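Local coordinates for protein hyaluronoglucosaminidase (PDB 1FCQ) that hydrolyses hyaluronic acid as a glycosidase family 56 enzyme with a TIM-barrel fold and is a major allergen of bee venom, at residues R138-F143 and K154-K159. Residues are numbered along the deposited sequence; the frame is centred on the assembly and turned at random.
Sequences RREHPF and KRRFEK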
# COMPACT_ATOMS: atom_id res chain seq x y z
N ARG A 138 2.32 28.95 13.14
CA ARG A 138 2.01 30.39 13.15
C ARG A 138 1.20 30.77 14.37
O ARG A 138 1.45 31.83 14.97
CB ARG A 138 1.22 30.77 11.89
CG ARG A 138 2.09 30.87 10.65
CD ARG A 138 1.34 31.61 9.54
NE ARG A 138 2.00 31.33 8.27
CZ ARG A 138 3.15 31.77 7.80
NH1 ARG A 138 3.91 32.62 8.47
NH2 ARG A 138 3.55 31.35 6.60
N ARG A 139 0.20 29.98 14.74
CA ARG A 139 -0.63 30.32 15.90
C ARG A 139 0.17 30.32 17.19
O ARG A 139 0.02 31.23 18.02
CB ARG A 139 -1.80 29.32 15.97
CG ARG A 139 -2.69 29.49 17.19
CD ARG A 139 -3.85 28.51 17.16
NE ARG A 139 -4.59 28.51 18.42
CZ ARG A 139 -5.75 27.91 18.65
NH1 ARG A 139 -6.37 27.24 17.69
NH2 ARG A 139 -6.31 27.99 19.85
N GLU A 140 1.06 29.34 17.33
CA GLU A 140 1.87 29.21 18.52
C GLU A 140 2.98 30.23 18.60
O GLU A 140 3.36 30.68 19.69
CB GLU A 140 2.43 27.78 18.60
CG GLU A 140 1.30 26.78 18.81
CD GLU A 140 1.76 25.34 18.91
OE1 GLU A 140 2.95 25.06 18.67
OE2 GLU A 140 0.89 24.50 19.23
N HIS A 141 3.53 30.61 17.45
CA HIS A 141 4.65 31.55 17.39
C HIS A 141 4.37 32.64 16.37
O HIS A 141 4.98 32.74 15.30
CB HIS A 141 5.93 30.81 16.99
CG HIS A 141 6.29 29.58 17.77
ND1 HIS A 141 6.79 29.63 19.05
CD2 HIS A 141 6.22 28.27 17.44
CE1 HIS A 141 7.02 28.40 19.47
NE2 HIS A 141 6.68 27.55 18.52
N PRO A 142 3.48 33.58 16.70
CA PRO A 142 3.11 34.62 15.77
C PRO A 142 4.17 35.59 15.33
O PRO A 142 4.01 36.33 14.35
CB PRO A 142 1.96 35.39 16.45
CG PRO A 142 1.64 34.68 17.70
CD PRO A 142 2.68 33.63 17.94
N PHE A 143 5.29 35.68 16.07
CA PHE A 143 6.34 36.63 15.77
C PHE A 143 7.61 35.98 15.26
O PHE A 143 8.63 36.66 15.08
CB PHE A 143 6.57 37.56 16.98
CG PHE A 143 5.28 38.32 17.23
CD1 PHE A 143 4.37 37.84 18.16
CD2 PHE A 143 4.95 39.42 16.47
CE1 PHE A 143 3.17 38.49 18.36
CE2 PHE A 143 3.75 40.08 16.67
CZ PHE A 143 2.86 39.61 17.62
N LYS A 154 7.61 21.87 8.74
CA LYS A 154 8.13 20.68 8.08
C LYS A 154 8.81 19.76 9.08
O LYS A 154 8.60 18.55 9.05
CB LYS A 154 9.14 21.09 7.00
CG LYS A 154 9.96 19.95 6.41
CD LYS A 154 11.01 20.52 5.46
CE LYS A 154 11.72 19.41 4.70
NZ LYS A 154 12.38 18.45 5.62
N ARG A 155 9.68 20.34 9.93
CA ARG A 155 10.39 19.52 10.91
C ARG A 155 9.46 18.77 11.85
O ARG A 155 9.61 17.55 12.06
CB ARG A 155 11.36 20.41 11.71
CG ARG A 155 12.18 19.60 12.69
CD ARG A 155 12.81 20.48 13.78
NE ARG A 155 12.63 19.73 15.02
CZ ARG A 155 11.82 19.99 16.03
NH1 ARG A 155 11.06 21.07 16.11
NH2 ARG A 155 11.81 19.10 17.02
N ARG A 156 8.47 19.46 12.42
CA ARG A 156 7.54 18.84 13.34
C ARG A 156 6.68 17.79 12.64
O ARG A 156 6.50 16.69 13.16
CB ARG A 156 6.63 19.88 14.00
CG ARG A 156 7.35 20.82 14.96
CD ARG A 156 6.30 21.78 15.52
NE ARG A 156 6.81 22.82 16.38
CZ ARG A 156 6.16 23.80 16.99
NH1 ARG A 156 4.85 23.97 16.91
NH2 ARG A 156 6.85 24.66 17.73
N PHE A 157 6.20 18.12 11.44
CA PHE A 157 5.40 17.13 10.71
C PHE A 157 6.21 15.87 10.44
O PHE A 157 5.72 14.76 10.67
CB PHE A 157 4.88 17.71 9.40
CG PHE A 157 4.16 16.69 8.54
CD1 PHE A 157 2.79 16.53 8.69
CD2 PHE A 157 4.85 15.91 7.63
CE1 PHE A 157 2.12 15.60 7.91
CE2 PHE A 157 4.18 14.97 6.88
CZ PHE A 157 2.81 14.81 7.01
N GLU A 158 7.43 16.04 9.93
CA GLU A 158 8.25 14.86 9.61
C GLU A 158 8.66 14.09 10.85
O GLU A 158 8.71 12.85 10.84
CB GLU A 158 9.46 15.27 8.76
CG GLU A 158 8.98 15.80 7.42
CD GLU A 158 10.05 16.05 6.39
OE1 GLU A 158 11.25 16.14 6.75
OE2 GLU A 158 9.74 16.16 5.21
N LYS A 159 9.00 14.81 11.93
CA LYS A 159 9.37 14.14 13.16
C LYS A 159 8.28 13.21 13.68
O LYS A 159 8.53 12.02 13.92
CB LYS A 159 9.70 15.18 14.23
CG LYS A 159 9.96 14.62 15.62
CD LYS A 159 10.59 15.74 16.44
CE LYS A 159 11.16 15.20 17.73
NZ LYS A 159 10.13 15.12 18.79
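Arg156 reaches out from helix 146-175 and meets Glu140 and His141, at the end of helix 127-140, with the two terminal nitrogens of its guanidinium. Its NH1 forms a salt bridge with Glu140, 2.8 Å from OE1. Its NH2 donates a hydrogen bond to His141 NE2 over 3.0 Å. The histidine bond lies close to the ring plane. The acid is met on its syn side, but 30° out of the carboxylate plane. Neither bond is straight; both are clearly bent at the hydrogen. The chain of Arg156 is extended from CG to NE, which carries the guanidinium to the end of helix 127-140. A single bond joins Arg156 to Glu140, and the carboxylate is turned 48° from the guanidinium plane.

The tight part of the contact is confined to these polar ends. Glu140 CB lies against one face of the His141 ring, toward its rim, and the ring also stacks with Trp144. Arg156 NE also forms a salt bridge with Glu152, and the side chain touches Val137 of helix 127-140. The rest is loose. Only about 105 Å² is buried, and Glu140 lies exposed at the surface. The contact ties the end of one helix to the next in a helical hairpin that projects from the barrel.

His141 NE2 accepts a hydrogen bond here, which is consistent with its being unprotonated and with a neutral ring. Glu140 and Glu152 probably balance the charge of Arg156, whose closeness would make a second positive charge on His141 unfavourable.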